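Local coordinates for protein ElaA (Escherichia coli, PDB 5Z6N) that probably acts as an N-acetyltransferase of the GNAT superfamily, transferring an acetyl group from acetyl coenzyme A to an amine of a substrate not identified here, at residues H50-K55 with V60-I65; G78-S83 with Q94-T99; A19-R24 with Y36-G41; H119-Y124 with F129-E134. One frame throughout, in Å; residues are numbered along the deposited sequence.

Contact 1: residues H50-K55 with V60-I65; sequences HILGWK and VAYARI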
loop_
_atom_site.group_PDB
_atom_site.type_symbol
_atom_site.label_atom_id
_atom_site.label_comp_id
_atom_site.label_asym_id
_atom_site.label_seq_id
_atom_site.Cartn_x
_atom_site.Cartn_y
_atom_site.Cartn_z
ATOM N N HIS B 50 -13.050 -4.135 -7.809
ATOM C CA HIS B 50 -12.732 -4.470 -6.429
ATOM C C HIS B 50 -14.017 -4.627 -5.628
ATOM O O HIS B 50 -14.988 -3.890 -5.836
ATOM C CB HIS B 50 -11.840 -3.405 -5.771
ATOM C CG HIS B 50 -10.691 -2.952 -6.626
ATOM N ND1 HIS B 50 -10.853 -2.119 -7.716
ATOM C CD2 HIS B 50 -9.368 -3.244 -6.565
ATOM C CE1 HIS B 50 -9.675 -1.901 -8.275
ATOM N NE2 HIS B 50 -8.759 -2.574 -7.598
ATOM N N ILE B 51 -14.013 -5.594 -4.714
ATOM C CA ILE B 51 -15.162 -5.894 -3.874
ATOM C C ILE B 51 -14.741 -5.716 -2.422
ATOM O O ILE B 51 -13.732 -6.281 -1.988
ATOM C CB ILE B 51 -15.694 -7.309 -4.156
ATOM C CG1 ILE B 51 -16.259 -7.332 -5.578
ATOM C CG2 ILE B 51 -16.753 -7.716 -3.128
ATOM C CD1 ILE B 51 -16.538 -8.679 -6.127
ATOM N N LEU B 52 -15.500 -4.900 -1.690
ATOM C CA LEU B 52 -15.150 -4.478 -0.342
ATOM C C LEU B 52 -16.287 -4.831 0.604
ATOM O O LEU B 52 -17.452 -4.534 0.316
ATOM C CB LEU B 52 -14.882 -2.966 -0.282
ATOM C CG LEU B 52 -14.130 -2.278 -1.427
ATOM C CD1 LEU B 52 -14.145 -0.770 -1.295
ATOM C CD2 LEU B 52 -12.722 -2.764 -1.486
ATOM N N GLY B 53 -15.949 -5.457 1.728
ATOM C CA GLY B 53 -16.920 -5.679 2.782
ATOM C C GLY B 53 -16.723 -4.680 3.903
ATOM O O GLY B 53 -15.648 -4.635 4.510
ATOM N N TRP B 54 -17.738 -3.866 4.186
ATOM C CA TRP B 54 -17.642 -2.808 5.184
ATOM C C TRP B 54 -18.514 -3.129 6.391
ATOM O O TRP B 54 -19.688 -3.483 6.240
ATOM C CB TRP B 54 -18.046 -1.457 4.592
ATOM C CG TRP B 54 -17.009 -0.860 3.690
ATOM C CD1 TRP B 54 -16.975 -0.915 2.327
ATOM C CD2 TRP B 54 -15.853 -0.115 4.090
ATOM N NE1 TRP B 54 -15.867 -0.252 1.854
ATOM C CE2 TRP B 54 -15.162 0.249 2.917
ATOM C CE3 TRP B 54 -15.337 0.282 5.327
ATOM C CZ2 TRP B 54 -13.980 0.985 2.945
ATOM C CZ3 TRP B 54 -14.165 1.010 5.354
ATOM C CH2 TRP B 54 -13.500 1.356 4.171
ATOM N N LYS B 55 -17.939 -2.995 7.584
ATOM C CA LYS B 55 -18.656 -3.151 8.849
ATOM C C LYS B 55 -18.467 -1.855 9.632
ATOM O O LYS B 55 -17.542 -1.739 10.441
ATOM C CB LYS B 55 -18.156 -4.369 9.635
ATOM C CG LYS B 55 -18.914 -4.612 10.924
ATOM C CD LYS B 55 -18.518 -5.926 11.584
ATOM C CE LYS B 55 -19.650 -6.455 12.441
ATOM N NZ LYS B 55 -20.974 -5.902 12.008
ATOM N N VAL B 60 -13.505 -5.042 6.290
ATOM C CA VAL B 60 -13.329 -6.339 6.927
ATOM C C VAL B 60 -13.404 -7.489 5.929
ATOM O O VAL B 60 -13.443 -8.650 6.335
ATOM C CB VAL B 60 -14.351 -6.533 8.063
ATOM C CG1 VAL B 60 -14.190 -5.436 9.112
ATOM C CG2 VAL B 60 -15.766 -6.538 7.507
ATOM N N ALA B 61 -13.421 -7.191 4.630
ATOM C CA ALA B 61 -13.468 -8.210 3.591
ATOM C C ALA B 61 -13.131 -7.560 2.260
ATOM O O ALA B 61 -13.543 -6.427 2.002
ATOM C CB ALA B 61 -14.847 -8.881 3.520
ATOM N N TYR B 62 -12.393 -8.281 1.417
ATOM C CA TYR B 62 -11.911 -7.699 0.173
ATOM C C TYR B 62 -11.511 -8.795 -0.803
ATOM O O TYR B 62 -11.017 -9.850 -0.396
ATOM C CB TYR B 62 -10.717 -6.765 0.419
ATOM C CG TYR B 62 -10.038 -6.292 -0.854
ATOM C CD1 TYR B 62 -10.466 -5.146 -1.491
ATOM C CD2 TYR B 62 -8.987 -7.002 -1.422
ATOM C CE1 TYR B 62 -9.876 -4.708 -2.645
ATOM C CE2 TYR B 62 -8.392 -6.573 -2.579
ATOM C CZ TYR B 62 -8.840 -5.423 -3.187
ATOM O OH TYR B 62 -8.253 -4.974 -4.345
ATOM N N ALA B 63 -11.710 -8.518 -2.091
ATOM C CA ALA B 63 -11.168 -9.330 -3.170
ATOM C C ALA B 63 -11.149 -8.486 -4.435
ATOM O O ALA B 63 -12.007 -7.621 -4.630
ATOM C CB ALA B 63 -11.979 -10.611 -3.385
ATOM N N ARG B 64 -10.154 -8.730 -5.285
ATOM C CA ARG B 64 -10.032 -8.019 -6.546
ATOM C C ARG B 64 -10.112 -9.000 -7.709
ATOM O O ARG B 64 -9.805 -10.191 -7.574
ATOM C CB ARG B 64 -8.727 -7.206 -6.629
ATOM C CG ARG B 64 -7.611 -7.886 -7.401
ATOM C CD ARG B 64 -6.363 -6.996 -7.473
ATOM N NE ARG B 64 -5.175 -7.792 -7.724
ATOM C CZ ARG B 64 -3.949 -7.285 -7.779
ATOM N NH1 ARG B 64 -3.757 -5.982 -7.612
ATOM N NH2 ARG B 64 -2.905 -8.072 -8.010
ATOM N N ILE B 65 -10.530 -8.472 -8.854
ATOM C CA ILE B 65 -10.844 -9.262 -10.033
ATOM C C ILE B 65 -10.065 -8.691 -11.208
ATOM O O ILE B 65 -10.245 -7.519 -11.564
ATOM C CB ILE B 65 -12.351 -9.246 -10.327
ATOM C CG1 ILE B 65 -13.148 -9.714 -9.107
ATOM C CG2 ILE B 65 -12.655 -10.081 -11.536
ATOM C CD1 ILE B 65 -14.633 -9.529 -9.270
#
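Y62 lies beside L52 and H50 on one face of an antiparallel hairpin, all three side chains pointing the same way. With chi1 of Y62 at 171°, CG stands opposite the backbone N, and the ring runs back along strand 50-54 toward H50: L52 CD2 meets the ring edge in its plane, 3.3 Å from Y62 CD1, and the hydroxyl arrives at the imidazole edge, with Y62 OH 3.0 Å from H50 CD2. That hydroxyl also has a weak hydrogen bond with R24 of helix 14-31. Cutting Y62 back to an alanine would probably leave L52 CD2 and the imidazole edge without their neighbour and open a gap against helix 14-31. On the other face, I51 CD1 reaches I65 CD1 at 3.8 Å, diagonally across the strands. Along the backbones, I51 and A63 form a hydrogen-bonded pair, I51 N to A63 O at 2.9 Å and A63 N to I51 O at 3.0 Å. Near the turn, V60 and A61 both face G53 in a classic beta bulge, where V60 N gives G53 O a bond of 2.8 Å. R64 turns its guanidinium away to D40 and D43. The hairpin is sandwiched: L52 and Y62 pack against L20 of helix 14-31, I51, A63 and I65 rest on helix 91-106, and strands 3-8 and 75-82 extend the sheet on its two sides.

Contact 2: residues G78-S83 with Q94-T99; sequences GRVIVS and QLMSKT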
loop_
_atom_site.group_PDB
_atom_site.type_symbol
_atom_site.label_atom_id
_atom_site.label_comp_id
_atom_site.label_asym_id
_atom_site.label_seq_id
_atom_site.Cartn_x
_atom_site.Cartn_y
_atom_site.Cartn_z
ATOM N N GLY B 78 -8.231 -12.759 -6.775
ATOM C CA GLY B 78 -7.070 -12.752 -5.905
ATOM C C GLY B 78 -7.235 -11.732 -4.800
ATOM O O GLY B 78 -8.202 -10.964 -4.773
ATOM N N ARG B 79 -6.261 -11.740 -3.884
ATOM C CA ARG B 79 -6.220 -10.838 -2.726
ATOM C C ARG B 79 -7.380 -11.091 -1.762
ATOM O O ARG B 79 -7.847 -10.173 -1.080
ATOM C CB ARG B 79 -6.195 -9.367 -3.160
ATOM C CG ARG B 79 -5.010 -8.978 -4.015
ATOM C CD ARG B 79 -3.705 -9.432 -3.385
ATOM N NE ARG B 79 -2.612 -8.510 -3.660
ATOM C CZ ARG B 79 -1.820 -8.603 -4.725
ATOM N NH1 ARG B 79 -0.843 -7.731 -4.906
ATOM N NH2 ARG B 79 -2.017 -9.551 -5.628
ATOM N N VAL B 80 -7.837 -12.339 -1.678
ATOM C CA VAL B 80 -9.037 -12.669 -0.915
ATOM C C VAL B 80 -8.750 -12.517 0.574
ATOM O O VAL B 80 -7.856 -13.178 1.116
ATOM C CB VAL B 80 -9.515 -14.088 -1.249
ATOM C CG1 VAL B 80 -10.757 -14.443 -0.433
ATOM C CG2 VAL B 80 -9.773 -14.217 -2.755
ATOM N N ILE B 81 -9.507 -11.644 1.244
ATOM C CA ILE B 81 -9.257 -11.321 2.645
ATOM C C ILE B 81 -10.552 -11.308 3.439
ATOM O O ILE B 81 -11.590 -10.838 2.962
ATOM C CB ILE B 81 -8.553 -9.959 2.818
ATOM C CG1 ILE B 81 -7.273 -9.890 1.991
ATOM C CG2 ILE B 81 -8.235 -9.723 4.282
ATOM C CD1 ILE B 81 -6.594 -8.549 2.060
ATOM N N VAL B 82 -10.476 -11.832 4.661
ATOM C CA VAL B 82 -11.367 -11.486 5.758
ATOM C C VAL B 82 -10.499 -10.965 6.894
ATOM O O VAL B 82 -9.439 -11.533 7.182
ATOM C CB VAL B 82 -12.211 -12.690 6.222
ATOM C CG1 VAL B 82 -12.990 -12.335 7.477
ATOM C CG2 VAL B 82 -13.140 -13.155 5.111
ATOM N N SER B 83 -10.927 -9.872 7.522
ATOM C CA SER B 83 -10.156 -9.307 8.623
ATOM C C SER B 83 -10.202 -10.241 9.828
ATOM O O SER B 83 -11.246 -10.818 10.147
ATOM C CB SER B 83 -10.678 -7.916 8.990
ATOM O OG SER B 83 -11.908 -7.987 9.684
ATOM N N GLN B 94 -19.396 -15.475 2.048
ATOM C CA GLN B 94 -20.176 -14.390 1.460
ATOM C C GLN B 94 -19.346 -13.588 0.462
ATOM O O GLN B 94 -19.839 -13.221 -0.611
ATOM C CB GLN B 94 -20.726 -13.484 2.561
ATOM C CG GLN B 94 -21.965 -14.032 3.243
ATOM C CD GLN B 94 -22.163 -13.456 4.630
ATOM O OE1 GLN B 94 -22.539 -14.164 5.563
ATOM N NE2 GLN B 94 -21.896 -12.164 4.775
ATOM N N LEU B 95 -18.084 -13.311 0.796
ATOM C CA LEU B 95 -17.214 -12.580 -0.122
ATOM C C LEU B 95 -17.042 -13.334 -1.433
ATOM O O LEU B 95 -17.128 -12.748 -2.520
ATOM C CB LEU B 95 -15.856 -12.331 0.539
ATOM C CG LEU B 95 -14.678 -11.962 -0.365
ATOM C CD1 LEU B 95 -14.929 -10.654 -1.094
ATOM C CD2 LEU B 95 -13.391 -11.899 0.432
ATOM N N MET B 96 -16.801 -14.641 -1.347
ATOM C CA MET B 96 -16.530 -15.438 -2.538
ATOM C C MET B 96 -17.735 -15.468 -3.473
ATOM O O MET B 96 -17.613 -15.191 -4.671
ATOM C CB MET B 96 -16.131 -16.853 -2.126
ATOM C CG MET B 96 -14.770 -16.935 -1.473
ATOM S SD MET B 96 -13.486 -16.449 -2.637
ATOM C CE MET B 96 -13.762 -17.657 -3.934
ATOM N N SER B 97 -18.911 -15.796 -2.935
ATOM C CA SER B 97 -20.095 -15.951 -3.774
ATOM C C SER B 97 -20.515 -14.634 -4.419
ATOM O O SER B 97 -21.022 -14.634 -5.547
ATOM C CB SER B 97 -21.242 -16.534 -2.950
ATOM O OG SER B 97 -21.387 -15.832 -1.728
ATOM N N LYS B 98 -20.321 -13.508 -3.729
ATOM C CA LYS B 98 -20.636 -12.222 -4.341
ATOM C C LYS B 98 -19.604 -11.839 -5.393
ATOM O O LYS B 98 -19.938 -11.148 -6.363
ATOM C CB LYS B 98 -20.743 -11.142 -3.264
ATOM C CG LYS B 98 -21.842 -11.416 -2.252
ATOM C CD LYS B 98 -22.097 -10.218 -1.355
ATOM C CE LYS B 98 -23.376 -10.405 -0.546
ATOM N NZ LYS B 98 -23.263 -11.491 0.471
ATOM N N THR B 99 -18.355 -12.283 -5.223
ATOM C CA THR B 99 -17.314 -12.018 -6.209
ATOM C C THR B 99 -17.478 -12.888 -7.447
ATOM O O THR B 99 -17.139 -12.458 -8.555
ATOM C CB THR B 99 -15.928 -12.218 -5.580
ATOM O OG1 THR B 99 -15.772 -11.326 -4.468
ATOM C CG2 THR B 99 -14.823 -11.927 -6.578
#
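The first half of a beta-alpha-beta crossover meets here: strand 75-82 packs against helix 91-106, which leads on to the parallel strand 112-117. In the GNAT fold, the strand and helix at this point flank the loop that usually receives the pyrophosphate of acetyl coenzyme A, so the pairing is consistent with shaping the cofactor side of the domain. The segment axes come within 9.7 Å, and their directions differ by 141°. V80 has its CG1 anti to the backbone N (chi1 179°), and this methyl reaches the helix at two successive residues: V80 CG1 is 3.8 Å from L95 CD2 and 4.0 Å from M96 SD. L95 CD2 also lies against the strand backbone, 3.3 Å from I81 O. L95 slants across V80, whereas M96 approaches it nearly at a right angle, its chain folded at chi2 and chi3. L95 further reaches I51 of strand 49-54 and A63 of strand 59-67, so the helix covers several strands at once, while M96 packs on helix 121-124. I81 turns its side chain to the opposite face, against helix 14-31. Within the helix, L95 O accepts both T99 N and T99 OG1, from opposite faces of its carbonyl plane, the hydroxyl bond from T99 OG1 to L95 O measuring 2.8 Å.

Contact 3: residues A19-R24 with Y36-G41; sequences ALLQLR and YQDIDG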
loop_
_atom_site.group_PDB
_atom_site.type_symbol
_atom_site.label_atom_id
_atom_site.label_comp_id
_atom_site.label_asym_id
_atom_site.label_seq_id
_atom_site.Cartn_x
_atom_site.Cartn_y
_atom_site.Cartn_z
ATOM N N ALA B 19 -8.090 2.296 2.120
ATOM C CA ALA B 19 -8.562 1.287 3.060
ATOM C C ALA B 19 -8.209 -0.127 2.611
ATOM O O ALA B 19 -7.940 -0.990 3.456
ATOM C CB ALA B 19 -10.073 1.426 3.253
ATOM N N LEU B 20 -8.195 -0.388 1.303
ATOM C CA LEU B 20 -7.995 -1.757 0.845
ATOM C C LEU B 20 -6.527 -2.125 0.688
ATOM O O LEU B 20 -6.168 -3.290 0.890
ATOM C CB LEU B 20 -8.756 -2.002 -0.465
ATOM C CG LEU B 20 -8.454 -1.185 -1.719
ATOM C CD1 LEU B 20 -7.379 -1.857 -2.563
ATOM C CD2 LEU B 20 -9.730 -1.004 -2.523
ATOM N N LEU B 21 -5.665 -1.166 0.342
ATOM C CA LEU B 21 -4.234 -1.451 0.353
ATOM C C LEU B 21 -3.714 -1.577 1.782
ATOM O O LEU B 21 -2.838 -2.403 2.061
ATOM C CB LEU B 21 -3.470 -0.366 -0.403
ATOM C CG LEU B 21 -3.860 -0.134 -1.863
ATOM C CD1 LEU B 21 -3.192 1.124 -2.387
ATOM C CD2 LEU B 21 -3.485 -1.335 -2.706
ATOM N N GLN B 22 -4.249 -0.763 2.696
ATOM C CA GLN B 22 -3.853 -0.845 4.098
ATOM C C GLN B 22 -4.251 -2.180 4.706
ATOM O O GLN B 22 -3.509 -2.753 5.513
ATOM C CB GLN B 22 -4.480 0.311 4.876
ATOM C CG GLN B 22 -4.658 0.072 6.359
ATOM C CD GLN B 22 -5.398 1.216 7.044
ATOM O OE1 GLN B 22 -4.781 2.170 7.507
ATOM N NE2 GLN B 22 -6.717 1.126 7.103
ATOM N N LEU B 23 -5.423 -2.689 4.333
ATOM C CA LEU B 23 -5.858 -4.001 4.793
ATOM C C LEU B 23 -5.110 -5.120 4.077
ATOM O O LEU B 23 -4.806 -6.150 4.691
ATOM C CB LEU B 23 -7.373 -4.119 4.603
ATOM C CG LEU B 23 -8.191 -5.290 5.141
ATOM C CD1 LEU B 23 -8.244 -6.382 4.101
ATOM C CD2 LEU B 23 -7.643 -5.810 6.467
ATOM N N ARG B 24 -4.783 -4.925 2.797
ATOM C CA ARG B 24 -3.953 -5.893 2.088
ATOM C C ARG B 24 -2.554 -5.948 2.684
ATOM O O ARG B 24 -1.994 -7.034 2.885
ATOM C CB ARG B 24 -3.890 -5.547 0.600
ATOM C CG ARG B 24 -5.007 -6.150 -0.235
ATOM C CD ARG B 24 -5.302 -5.285 -1.440
ATOM N NE ARG B 24 -4.170 -5.232 -2.359
ATOM C CZ ARG B 24 -4.234 -4.735 -3.590
ATOM N NH1 ARG B 24 -3.155 -4.723 -4.359
ATOM N NH2 ARG B 24 -5.378 -4.256 -4.057
ATOM N N TYR B 36 6.930 -8.127 0.182
ATOM C CA TYR B 36 6.720 -8.317 -1.247
ATOM C C TYR B 36 6.027 -7.047 -1.731
ATOM O O TYR B 36 5.686 -6.157 -0.945
ATOM C CB TYR B 36 5.970 -9.580 -1.703
ATOM C CG TYR B 36 4.460 -9.472 -1.709
ATOM C CD1 TYR B 36 3.735 -9.489 -0.525
ATOM C CD2 TYR B 36 3.757 -9.372 -2.906
ATOM C CE1 TYR B 36 2.346 -9.395 -0.531
ATOM C CE2 TYR B 36 2.374 -9.279 -2.922
ATOM C CZ TYR B 36 1.674 -9.291 -1.733
ATOM O OH TYR B 36 0.299 -9.199 -1.747
ATOM N N GLN B 37 5.828 -6.962 -3.049
ATOM C CA GLN B 37 5.235 -5.782 -3.683
ATOM C C GLN B 37 3.729 -5.995 -3.825
ATOM O O GLN B 37 3.219 -6.434 -4.858
ATOM C CB GLN B 37 5.895 -5.517 -5.032
ATOM C CG GLN B 37 5.485 -4.211 -5.685
ATOM C CD GLN B 37 6.106 -3.003 -5.014
ATOM O OE1 GLN B 37 7.309 -2.978 -4.741
ATOM N NE2 GLN B 37 5.289 -1.988 -4.745
ATOM N N ASP B 38 3.003 -5.662 -2.755
ATOM C CA ASP B 38 1.551 -5.828 -2.768
ATOM C C ASP B 38 0.881 -4.870 -3.744
ATOM O O ASP B 38 -0.168 -5.195 -4.315
ATOM C CB ASP B 38 0.988 -5.629 -1.361
ATOM C CG ASP B 38 -0.525 -5.540 -1.353
ATOM O OD1 ASP B 38 -1.173 -6.474 -1.869
ATOM O OD2 ASP B 38 -1.065 -4.532 -0.847
ATOM N N ILE B 39 1.467 -3.697 -3.947
ATOM C CA ILE B 39 0.885 -2.653 -4.786
ATOM C C ILE B 39 1.595 -2.753 -6.134
ATOM O O ILE B 39 2.659 -2.172 -6.352
ATOM C CB ILE B 39 1.022 -1.278 -4.138
ATOM C CG1 ILE B 39 0.253 -1.255 -2.814
ATOM C CG2 ILE B 39 0.517 -0.191 -5.050
ATOM C CD1 ILE B 39 0.812 -0.292 -1.791
ATOM N N ASP B 40 0.992 -3.509 -7.054
ATOM C CA ASP B 40 1.665 -3.946 -8.270
ATOM C C ASP B 40 1.174 -3.255 -9.535
ATOM O O ASP B 40 1.673 -3.568 -10.622
ATOM C CB ASP B 40 1.515 -5.464 -8.433
ATOM C CG ASP B 40 0.065 -5.920 -8.398
ATOM O OD1 ASP B 40 -0.845 -5.063 -8.436
ATOM O OD2 ASP B 40 -0.169 -7.144 -8.337
ATOM N N GLY B 41 0.213 -2.342 -9.436
ATOM C CA GLY B 41 -0.298 -1.670 -10.618
ATOM C C GLY B 41 -1.643 -2.198 -11.077
ATOM O O GLY B 41 -2.507 -1.428 -11.509
#
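A buried salt bridge, with a small apolar contact beside it, joins helix 14-31 to the irregular loop that leads toward strand 49-54. R24 grips D38 side-on with two nitrogens, each bonded to a different atom: R24 NE reaches D38 OD1 at 3.3 Å on the syn side of the carboxylate, nearly straight (166°), and R24 NH1 reaches the backbone D38 O at 3.0 Å. Both acceptors lie close to the guanidinium plane, while the carboxylate is turned almost perpendicular to it, 83° away. The bend at chi3 of R24 (65°) swings the group round so that L21 CD2 covers one face, 3.6 Å above its centre. The same methyl meets I39 CG1 at 3.7 Å, the two side chains crossing at about a right angle. L21 packs on L21 of the second subunit, and I39 on Y18 of that subunit, so the apolar half of the contact is part of the interface between the two subunits. A leucine in place of R24 would probably leave D38 and D43, its other salt-bridge partner, short of positive charge and weaken the hold on the loop. R79 also pairs with D38, so arginines and aspartates alternate in a network whose opposite charges probably offset one another and keep these groups ionised.

Contact 4: residues H119-Y124 with F129-E134; sequences HLQNFY and FIPVTE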
loop_
_atom_site.group_PDB
_atom_site.type_symbol
_atom_site.label_atom_id
_atom_site.label_comp_id
_atom_site.label_asym_id
_atom_site.label_seq_id
_atom_site.Cartn_x
_atom_site.Cartn_y
_atom_site.Cartn_z
ATOM N N HIS B 119 -3.797 -25.030 2.059
ATOM C CA HIS B 119 -4.700 -25.328 3.165
ATOM C C HIS B 119 -6.098 -24.767 2.935
ATOM O O HIS B 119 -7.050 -25.244 3.560
ATOM C CB HIS B 119 -4.120 -24.816 4.495
ATOM C CG HIS B 119 -4.109 -23.324 4.634
ATOM N ND1 HIS B 119 -3.258 -22.512 3.914
ATOM C CD2 HIS B 119 -4.845 -22.496 5.414
ATOM C CE1 HIS B 119 -3.470 -21.251 4.247
ATOM N NE2 HIS B 119 -4.430 -21.213 5.152
ATOM N N LEU B 120 -6.249 -23.793 2.038
ATOM C CA LEU B 120 -7.554 -23.237 1.699
ATOM C C LEU B 120 -8.249 -23.991 0.570
ATOM O O LEU B 120 -9.255 -23.501 0.046
ATOM C CB LEU B 120 -7.423 -21.765 1.298
ATOM C CG LEU B 120 -6.650 -20.769 2.158
ATOM C CD1 LEU B 120 -6.484 -19.472 1.379
ATOM C CD2 LEU B 120 -7.349 -20.525 3.485
ATOM N N GLN B 121 -7.745 -25.166 0.187
ATOM C CA GLN B 121 -8.215 -25.811 -1.037
ATOM C C GLN B 121 -9.658 -26.290 -0.912
ATOM O O GLN B 121 -10.467 -26.073 -1.822
ATOM C CB GLN B 121 -7.287 -26.973 -1.394
ATOM C CG GLN B 121 -7.711 -27.773 -2.602
ATOM C CD GLN B 121 -6.634 -28.733 -3.047
ATOM O OE1 GLN B 121 -5.445 -28.448 -2.913
ATOM N NE2 GLN B 121 -7.044 -29.887 -3.571
ATOM N N ASN B 122 -10.001 -26.945 0.201
ATOM C CA ASN B 122 -11.344 -27.496 0.359
ATOM C C ASN B 122 -12.412 -26.414 0.455
ATOM O O ASN B 122 -13.588 -26.701 0.203
ATOM C CB ASN B 122 -11.407 -28.390 1.597
ATOM C CG ASN B 122 -11.012 -29.818 1.302
ATOM O OD1 ASN B 122 -10.086 -30.354 1.909
ATOM N ND2 ASN B 122 -11.708 -30.444 0.359
ATOM N N PHE B 123 -12.033 -25.187 0.820
ATOM C CA PHE B 123 -12.996 -24.096 0.927
ATOM C C PHE B 123 -13.308 -23.502 -0.441
ATOM O O PHE B 123 -14.445 -23.094 -0.697
ATOM C CB PHE B 123 -12.463 -23.029 1.894
ATOM C CG PHE B 123 -13.171 -21.693 1.809
ATOM C CD1 PHE B 123 -14.261 -21.429 2.616
ATOM C CD2 PHE B 123 -12.705 -20.686 0.977
ATOM C CE1 PHE B 123 -14.912 -20.211 2.561
ATOM C CE2 PHE B 123 -13.347 -19.460 0.921
ATOM C CZ PHE B 123 -14.452 -19.223 1.718
ATOM N N TYR B 124 -12.315 -23.444 -1.327
ATOM C CA TYR B 124 -12.567 -22.993 -2.690
ATOM C C TYR B 124 -13.202 -24.082 -3.542
ATOM O O TYR B 124 -13.937 -23.771 -4.485
ATOM C CB TYR B 124 -11.269 -22.510 -3.345
ATOM C CG TYR B 124 -10.689 -21.268 -2.711
ATOM C CD1 TYR B 124 -11.403 -20.079 -2.692
ATOM C CD2 TYR B 124 -9.423 -21.282 -2.139
ATOM C CE1 TYR B 124 -10.875 -18.936 -2.114
ATOM C CE2 TYR B 124 -8.886 -20.146 -1.561
ATOM C CZ TYR B 124 -9.616 -18.974 -1.551
ATOM O OH TYR B 124 -9.084 -17.839 -0.978
ATOM N N PHE B 129 -14.435 -24.603 -7.675
ATOM C CA PHE B 129 -13.066 -24.658 -8.159
ATOM C C PHE B 129 -12.524 -26.078 -8.070
ATOM O O PHE B 129 -12.906 -26.860 -7.195
ATOM C CB PHE B 129 -12.165 -23.725 -7.347
ATOM C CG PHE B 129 -12.465 -22.266 -7.533
ATOM C CD1 PHE B 129 -13.495 -21.659 -6.833
ATOM C CD2 PHE B 129 -11.700 -21.496 -8.392
ATOM C CE1 PHE B 129 -13.767 -20.311 -6.998
ATOM C CE2 PHE B 129 -11.966 -20.147 -8.564
ATOM C CZ PHE B 129 -13.004 -19.556 -7.866
ATOM N N ILE B 130 -11.623 -26.408 -8.990
ATOM C CA ILE B 130 -10.854 -27.643 -8.890
ATOM C C ILE B 130 -9.392 -27.309 -9.161
ATOM O O ILE B 130 -9.103 -26.410 -9.964
ATOM C CB ILE B 130 -11.374 -28.727 -9.852
ATOM C CG1 ILE B 130 -11.650 -28.149 -11.244
ATOM C CG2 ILE B 130 -12.624 -29.385 -9.275
ATOM C CD1 ILE B 130 -12.093 -29.186 -12.275
ATOM N N PRO B 131 -8.452 -27.977 -8.501
ATOM C CA PRO B 131 -7.033 -27.776 -8.816
ATOM C C PRO B 131 -6.749 -27.960 -10.300
ATOM O O PRO B 131 -7.172 -28.940 -10.917
ATOM C CB PRO B 131 -6.328 -28.846 -7.971
ATOM C CG PRO B 131 -7.425 -29.755 -7.461
ATOM C CD PRO B 131 -8.632 -28.885 -7.357
ATOM N N VAL B 132 -6.040 -26.991 -10.871
ATOM C CA VAL B 132 -5.542 -27.058 -12.238
ATOM C C VAL B 132 -4.017 -26.980 -12.265
ATOM O O VAL B 132 -3.437 -26.526 -13.243
ATOM C CB VAL B 132 -6.168 -25.957 -13.115
ATOM C CG1 VAL B 132 -7.647 -26.205 -13.308
ATOM C CG2 VAL B 132 -5.940 -24.592 -12.495
ATOM N N THR B 133 -3.366 -27.437 -11.198
ATOM C CA THR B 133 -1.969 -27.111 -10.954
ATOM C C THR B 133 -1.402 -28.152 -9.993
ATOM O O THR B 133 -2.153 -28.861 -9.322
ATOM C CB THR B 133 -1.875 -25.675 -10.411
ATOM O OG1 THR B 133 -2.092 -24.749 -11.481
ATOM C CG2 THR B 133 -0.547 -25.359 -9.778
ATOM N N GLU B 134 -0.073 -28.285 -9.990
ATOM C CA GLU B 134 0.651 -29.051 -8.981
ATOM C C GLU B 134 0.919 -28.194 -7.745
ATOM O O GLU B 134 1.074 -26.974 -7.828
ATOM C CB GLU B 134 1.988 -29.556 -9.530
ATOM C CG GLU B 134 1.904 -30.786 -10.421
ATOM C CD GLU B 134 1.120 -31.910 -9.784
ATOM O OE1 GLU B 134 -0.076 -32.027 -10.106
ATOM O OE2 GLU B 134 1.693 -32.671 -8.975
#
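Y124 and F129 bury the most surface here, where a short helix is followed by the edge strand. The carbonyl oxygen of Y124 lies at the edge of the F129 ring, near its plane, with Y124 O 3.2 Å from F129 CD1. The same oxygen takes a weak hydrogen bond from F129 N at 3.3 Å, so backbone and ring of one residue meet a single acceptor. F129 has CG anti to its carbonyl carbon (chi1 -67°), which sets the ring beside its own backbone N, so that ring edge and N-H come to the same oxygen; its CD1 is also 4.2 Å from Y124 CB. One turn back, the extended Q121 crosses the proline ring at about a right angle, and Q121 NE2 stands 3.9 Å from P131 CG. That amide nitrogen is hydrogen-bonded to Q125. The side chains of Y124 and F129 both pack on L114 of strand 112-117, and F129 also on M96 of helix 91-106, while Q121 and P131 meet I144 of strand 143-148, the neighbour of strand 129-131 in the sheet.

Overall arrangement
Along the chain the contacts come in the order 3, 1, 2, 4, each closing before the next opens. Contacts 1 and 2, with centres 6 Å apart, share neighbouring strands 59-67 and 75-82, and contact 4 lies farther across the same mixed sheet, its centre about 21 Å from that of contact 1. Contacts 3 and 4 lie on opposite sides of the chain's centre, their centres about 24 Å apart. Salt bridges from R64 and R79 tie contacts 1 and 2 to the loop of contact 3, while M96 links contact 2 to contact 4. Helices on both faces thus clasp one GNAT sheet, with the charged cluster on the side near the dimer interface.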